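Local coordinates for protein putative dehydrogenase (Pseudarthrobacter phenanthrenivorans, PDB 6A3F) that oxidises levoglucosan to 3-dehydrolevoglucosan with NAD(+) as the hydride acceptor, at residues 305-318 with 327-339. Sequence-based numbering, arbitrary orientation.
Sequences SIVFNYERRDELQV and RRGFRTVYTGPAH. With SO4 (sulfate ion), chain C.
In the antiparallel hairpin that forms one edge of the large C-terminal sheet within the chain, strand 330-334 pairs with 315-318. Leu316 faces Val333 as a hydrogen-bonded pair, Leu316 N to Val333 O and Val333 N to Leu316 O both being 2.8 Å; Val318 and Arg331 form the next such pair. Beyond the strand, Thr335 N reaches Asp314 O (2.9 Å); one water links Arg313 O to Thr335 OG1, another Asp314 OD1 to Thr335 O. The Asp314 carboxylate also salt-bridges Arg313 of a neighbouring subunit. On one face the Glu315 and Tyr334 side chains run alongside each other: Glu315 CG lies over a face of the phenol ring, 3.4 Å from CE2, with carboxylate and ring planes 72° apart. Glu315 OE2 also salt-bridges Arg312 of that subunit. Phe330, its CG turned beside its own backbone N (chi1 -76°), reaches past strand 315-318 to the next strand, where CE1 meets Val307 CG2 at 3.8 Å and CZ meets Ser305 CB. The opposite face carries Val318 CG1 against Val333 CG2 (4.1 Å), with helix 157-167 packing on Val318 and Leu316. The extended Arg331 chain hydrogen-bonds a sulfate, probably from the crystallisation liquor, through NH1 to O2 and NH2 to O4, each 3.0 Å; NH2 also salt-bridges Asp323. This is an edge hairpin of the Gfo/Idh/MocA C-terminal sheet, here extended across a tetramer interface by residues 330-332.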
loop_
_atom_site.group_PDB
_atom_site.type_symbol
_atom_site.label_atom_id
_atom_site.label_comp_id
_atom_site.label_asym_id
_atom_site.label_seq_id
_atom_site.Cartn_x
_atom_site.Cartn_y
_atom_site.Cartn_z
ATOM N N SER B 305 -9.415 -11.977 10.270
ATOM C CA SER B 305 -9.081 -12.250 8.870
ATOM C C SER B 305 -7.552 -12.140 8.689
ATOM O O SER B 305 -6.842 -11.434 9.447
ATOM C CB SER B 305 -9.797 -11.277 7.945
ATOM O OG SER B 305 -11.205 -11.334 7.973
ATOM N N ILE B 306 -7.012 -12.840 7.667
ATOM C CA ILE B 306 -5.614 -12.883 7.374
ATOM C C ILE B 306 -5.454 -12.735 5.857
ATOM O O ILE B 306 -6.170 -13.390 5.133
ATOM C CB ILE B 306 -4.944 -14.189 7.817
ATOM C CG1 ILE B 306 -5.104 -14.432 9.329
ATOM C CG2 ILE B 306 -3.483 -14.204 7.416
ATOM C CD1 ILE B 306 -4.809 -15.851 9.726
ATOM N N VAL B 307 -4.543 -11.854 5.446
ATOM C CA VAL B 307 -4.280 -11.591 4.031
ATOM C C VAL B 307 -2.774 -11.697 3.820
ATOM O O VAL B 307 -1.985 -11.185 4.641
ATOM C CB VAL B 307 -4.815 -10.198 3.623
ATOM C CG1 VAL B 307 -4.305 -9.765 2.245
ATOM C CG2 VAL B 307 -6.331 -10.179 3.672
ATOM N N PHE B 308 -2.353 -12.294 2.707
ATOM C CA PHE B 308 -0.944 -12.473 2.410
ATOM C C PHE B 308 -0.733 -12.187 0.922
ATOM O O PHE B 308 -1.615 -12.479 0.116
ATOM C CB PHE B 308 -0.476 -13.910 2.680
ATOM C CG PHE B 308 0.920 -14.244 2.214
ATOM C CD1 PHE B 308 2.033 -13.704 2.849
ATOM C CD2 PHE B 308 1.133 -15.135 1.176
ATOM C CE1 PHE B 308 3.313 -13.989 2.412
ATOM C CE2 PHE B 308 2.425 -15.448 0.777
ATOM C CZ PHE B 308 3.507 -14.897 1.399
ATOM N N ASN B 309 0.434 -11.636 0.609
ATOM C CA ASN B 309 0.896 -11.302 -0.755
ATOM C C ASN B 309 2.401 -11.601 -0.838
ATOM O O ASN B 309 3.228 -10.890 -0.250
ATOM C CB ASN B 309 0.592 -9.856 -1.126
ATOM C CG ASN B 309 1.300 -9.343 -2.365
ATOM O OD1 ASN B 309 1.758 -10.147 -3.186
ATOM N ND2 ASN B 309 1.274 -8.017 -2.588
ATOM N N TYR B 310 2.759 -12.668 -1.555
ATOM C CA TYR B 310 4.139 -13.085 -1.686
ATOM C C TYR B 310 5.014 -12.006 -2.368
ATOM O O TYR B 310 6.218 -11.960 -2.139
ATOM C CB TYR B 310 4.295 -14.419 -2.439
ATOM C CG TYR B 310 5.725 -14.868 -2.453
ATOM C CD1 TYR B 310 6.248 -15.605 -1.405
ATOM C CD2 TYR B 310 6.575 -14.532 -3.494
ATOM C CE1 TYR B 310 7.581 -15.969 -1.368
ATOM C CE2 TYR B 310 7.927 -14.812 -3.439
ATOM C CZ TYR B 310 8.422 -15.570 -2.393
ATOM O OH TYR B 310 9.722 -15.913 -2.369
ATOM N N GLU B 311 4.468 -11.140 -3.200
ATOM C CA GLU B 311 5.304 -10.053 -3.762
ATOM C C GLU B 311 5.825 -9.129 -2.637
ATOM O O GLU B 311 6.820 -8.374 -2.854
ATOM C CB GLU B 311 4.545 -9.247 -4.801
ATOM C CG GLU B 311 4.203 -10.096 -6.029
ATOM C CD GLU B 311 3.715 -9.360 -7.273
ATOM O OE1 GLU B 311 3.073 -8.316 -7.116
ATOM O OE2 GLU B 311 4.034 -9.833 -8.427
ATOM N N ARG B 312 5.129 -9.147 -1.487
ATOM C CA ARG B 312 5.549 -8.476 -0.247
ATOM C C ARG B 312 5.649 -9.519 0.892
ATOM O O ARG B 312 4.970 -9.428 1.957
ATOM C CB ARG B 312 4.543 -7.382 0.062
ATOM C CG ARG B 312 4.601 -6.169 -0.851
ATOM C CD ARG B 312 3.467 -5.206 -0.593
ATOM N NE ARG B 312 3.628 -4.083 -1.522
ATOM C CZ ARG B 312 2.736 -3.121 -1.667
ATOM N NH1 ARG B 312 1.535 -3.279 -1.127
ATOM N NH2 ARG B 312 3.013 -2.023 -2.360
ATOM N N ARG B 313 6.491 -10.498 0.672
ATOM C CA ARG B 313 6.457 -11.736 1.480
ATOM C C ARG B 313 6.874 -11.524 2.951
ATOM O O ARG B 313 6.530 -12.375 3.771
ATOM C CB ARG B 313 7.372 -12.818 0.897
ATOM C CG ARG B 313 8.863 -12.559 0.995
ATOM C CD ARG B 313 9.641 -13.255 -0.089
ATOM N NE ARG B 313 9.313 -12.629 -1.356
ATOM C CZ ARG B 313 9.690 -11.390 -1.677
ATOM N NH1 ARG B 313 10.767 -10.864 -1.105
ATOM N NH2 ARG B 313 9.032 -10.740 -2.637
ATOM N N ASP B 314 7.570 -10.445 3.261
ATOM C CA ASP B 314 7.927 -10.148 4.638
ATOM C C ASP B 314 6.748 -9.808 5.535
ATOM O O ASP B 314 6.910 -9.800 6.776
ATOM C CB ASP B 314 8.925 -8.988 4.722
ATOM C CG ASP B 314 10.279 -9.321 4.081
ATOM O OD1 ASP B 314 11.076 -10.020 4.723
ATOM O OD2 ASP B 314 10.529 -8.838 2.936
ATOM N N GLU B 315 5.603 -9.541 4.935
ATOM C CA GLU B 315 4.436 -9.045 5.565
ATOM C C GLU B 315 3.365 -10.122 5.682
ATOM O O GLU B 315 3.119 -10.880 4.728
ATOM C CB GLU B 315 3.781 -7.936 4.732
ATOM C CG GLU B 315 4.589 -6.674 4.669
ATOM C CD GLU B 315 4.052 -5.632 3.707
ATOM O OE1 GLU B 315 2.859 -5.678 3.342
ATOM O OE2 GLU B 315 4.838 -4.763 3.346
ATOM N N LEU B 316 2.642 -10.074 6.806
ATOM C CA LEU B 316 1.334 -10.694 6.936
ATOM C C LEU B 316 0.325 -9.662 7.445
ATOM O O LEU B 316 0.634 -8.960 8.369
ATOM C CB LEU B 316 1.355 -11.887 7.898
ATOM C CG LEU B 316 0.076 -12.726 7.868
ATOM C CD1 LEU B 316 -0.054 -13.507 6.553
ATOM C CD2 LEU B 316 0.060 -13.716 9.029
ATOM N N GLN B 317 -0.848 -9.582 6.842
ATOM C CA GLN B 317 -1.870 -8.710 7.336
ATOM C C GLN B 317 -2.870 -9.525 8.170
ATOM O O GLN B 317 -3.349 -10.577 7.719
ATOM C CB GLN B 317 -2.562 -7.963 6.207
ATOM C CG GLN B 317 -1.590 -7.101 5.422
ATOM C CD GLN B 317 -2.264 -6.371 4.293
ATOM O OE1 GLN B 317 -1.926 -6.555 3.126
ATOM N NE2 GLN B 317 -3.204 -5.514 4.623
ATOM N N VAL B 318 -3.230 -9.000 9.328
ATOM C CA VAL B 318 -4.217 -9.707 10.184
ATOM C C VAL B 318 -5.107 -8.694 10.880
ATOM O O VAL B 318 -4.603 -7.703 11.366
ATOM C CB VAL B 318 -3.552 -10.653 11.190
ATOM C CG1 VAL B 318 -2.534 -9.983 12.103
ATOM C CG2 VAL B 318 -4.587 -11.454 11.987
ATOM N N ARG B 327 -10.304 1.353 16.977
ATOM C CA ARG B 327 -8.947 1.053 16.521
ATOM C C ARG B 327 -8.846 -0.364 15.922
ATOM O O ARG B 327 -7.867 -1.041 16.141
ATOM C CB ARG B 327 -7.921 1.233 17.644
ATOM C CG ARG B 327 -8.167 0.417 18.919
ATOM C CD ARG B 327 -7.510 1.097 20.131
ATOM N NE ARG B 327 -8.166 2.357 20.499
ATOM C CZ ARG B 327 -7.730 3.224 21.433
ATOM N NH1 ARG B 327 -6.581 3.011 22.043
ATOM N NH2 ARG B 327 -8.480 4.274 21.773
ATOM N N ARG B 328 -9.800 -0.726 15.109
ATOM C CA ARG B 328 -9.869 -1.989 14.416
ATOM C C ARG B 328 -9.251 -1.824 13.040
ATOM O O ARG B 328 -9.393 -0.766 12.454
ATOM C CB ARG B 328 -11.316 -2.397 14.109
ATOM C CG ARG B 328 -12.082 -2.783 15.367
ATOM C CD ARG B 328 -13.311 -3.629 15.181
ATOM N NE ARG B 328 -13.870 -3.851 16.507
ATOM C CZ ARG B 328 -15.129 -3.627 16.809
ATOM N NH1 ARG B 328 -15.944 -3.189 15.865
ATOM N NH2 ARG B 328 -15.592 -3.893 18.022
ATOM N N GLY B 329 -8.625 -2.881 12.558
ATOM C CA GLY B 329 -8.250 -2.981 11.151
ATOM C C GLY B 329 -7.117 -3.950 10.939
ATOM O O GLY B 329 -6.544 -4.559 11.906
ATOM N N PHE B 330 -6.729 -4.125 9.674
ATOM C CA PHE B 330 -5.615 -4.997 9.444
ATOM C C PHE B 330 -4.292 -4.391 9.934
ATOM O O PHE B 330 -3.901 -3.239 9.554
ATOM C CB PHE B 330 -5.427 -5.275 7.944
ATOM C CG PHE B 330 -6.440 -6.258 7.412
ATOM C CD1 PHE B 330 -6.194 -7.622 7.472
ATOM C CD2 PHE B 330 -7.594 -5.819 6.812
ATOM C CE1 PHE B 330 -7.135 -8.520 7.002
ATOM C CE2 PHE B 330 -8.535 -6.719 6.318
ATOM C CZ PHE B 330 -8.288 -8.067 6.398
ATOM N N ARG B 331 -3.571 -5.208 10.691
ATOM C CA ARG B 331 -2.196 -4.962 11.084
ATOM C C ARG B 331 -1.261 -5.548 10.022
ATOM O O ARG B 331 -1.356 -6.729 9.694
ATOM C CB ARG B 331 -1.821 -5.666 12.396
ATOM C CG ARG B 331 -2.834 -5.427 13.514
ATOM C CD ARG B 331 -2.513 -6.222 14.760
ATOM N NE ARG B 331 -3.605 -6.128 15.717
ATOM C CZ ARG B 331 -3.534 -6.490 16.976
ATOM N NH1 ARG B 331 -2.383 -6.894 17.485
ATOM N NH2 ARG B 331 -4.607 -6.412 17.740
ATOM N N THR B 332 -0.248 -4.784 9.657
ATOM C CA THR B 332 0.822 -5.260 8.809
ATOM C C THR B 332 2.007 -5.736 9.664
ATOM O O THR B 332 2.774 -4.911 10.246
ATOM C CB THR B 332 1.257 -4.146 7.845
ATOM O OG1 THR B 332 0.146 -3.830 7.024
ATOM C CG2 THR B 332 2.384 -4.581 6.950
ATOM N N VAL B 333 2.138 -7.041 9.795
ATOM C CA VAL B 333 3.101 -7.661 10.654
ATOM C C VAL B 333 4.287 -8.115 9.806
ATOM O O VAL B 333 4.094 -8.923 8.856
ATOM C CB VAL B 333 2.500 -8.858 11.431
ATOM C CG1 VAL B 333 3.561 -9.511 12.323
ATOM C CG2 VAL B 333 1.287 -8.450 12.225
ATOM N N TYR B 334 5.497 -7.591 10.133
ATOM C CA TYR B 334 6.760 -7.984 9.507
ATOM C C TYR B 334 7.390 -9.171 10.259
ATOM O O TYR B 334 7.582 -9.123 11.485
ATOM C CB TYR B 334 7.716 -6.793 9.398
ATOM C CG TYR B 334 7.318 -5.859 8.282
ATOM C CD1 TYR B 334 6.413 -4.838 8.497
ATOM C CD2 TYR B 334 7.823 -6.037 6.995
ATOM C CE1 TYR B 334 6.003 -4.013 7.461
ATOM C CE2 TYR B 334 7.404 -5.245 5.948
ATOM C CZ TYR B 334 6.506 -4.223 6.174
ATOM O OH TYR B 334 6.104 -3.457 5.110
ATOM N N THR B 335 7.754 -10.216 9.534
ATOM C CA THR B 335 8.269 -11.426 10.178
ATOM C C THR B 335 9.727 -11.273 10.602
ATOM O O THR B 335 10.562 -10.673 9.934
ATOM C CB THR B 335 8.090 -12.696 9.335
ATOM O OG1 THR B 335 8.877 -12.648 8.151
ATOM C CG2 THR B 335 6.646 -12.900 8.965
ATOM N N GLY B 336 10.004 -11.816 11.783
ATOM C CA GLY B 336 11.327 -11.729 12.356
ATOM C C GLY B 336 11.541 -12.771 13.445
ATOM O O GLY B 336 10.920 -13.840 13.434
ATOM N N PRO B 337 12.392 -12.437 14.416
ATOM C CA PRO B 337 12.722 -13.380 15.519
ATOM C C PRO B 337 11.481 -13.875 16.283
ATOM O O PRO B 337 11.482 -15.032 16.770
ATOM C CB PRO B 337 13.699 -12.547 16.368
ATOM C CG PRO B 337 14.433 -11.686 15.347
ATOM C CD PRO B 337 13.308 -11.283 14.422
ATOM N N ALA B 338 10.421 -13.094 16.362
ATOM C CA ALA B 338 9.259 -13.492 17.198
ATOM C C ALA B 338 8.373 -14.524 16.468
ATOM O O ALA B 338 7.448 -15.093 17.080
ATOM C CB ALA B 338 8.470 -12.296 17.608
ATOM N N HIS B 339 8.637 -14.745 15.174
ATOM C CA HIS B 339 7.721 -15.455 14.321
ATOM C C HIS B 339 8.316 -16.792 13.892
ATOM O O HIS B 339 9.492 -17.035 14.087
ATOM C CB HIS B 339 7.334 -14.584 13.118
ATOM C CG HIS B 339 6.960 -13.201 13.504
ATOM N ND1 HIS B 339 7.903 -12.174 13.570
ATOM C CD2 HIS B 339 5.778 -12.673 13.887
ATOM C CE1 HIS B 339 7.296 -11.077 13.988
ATOM N NE2 HIS B 339 5.998 -11.337 14.183
HETATM S S SO4 C . -3.160 -7.745 20.885
HETATM O O1 SO4 C . -4.022 -8.854 20.315
HETATM O O2 SO4 C . -1.849 -7.848 20.228
HETATM O O3 SO4 C . -2.961 -7.810 22.371
HETATM O O4 SO4 C . -3.764 -6.431 20.573
HETATM O O HOH W 1 7.823 -13.897 5.799
HETATM O O HOH W 2 11.288 -9.913 7.369
#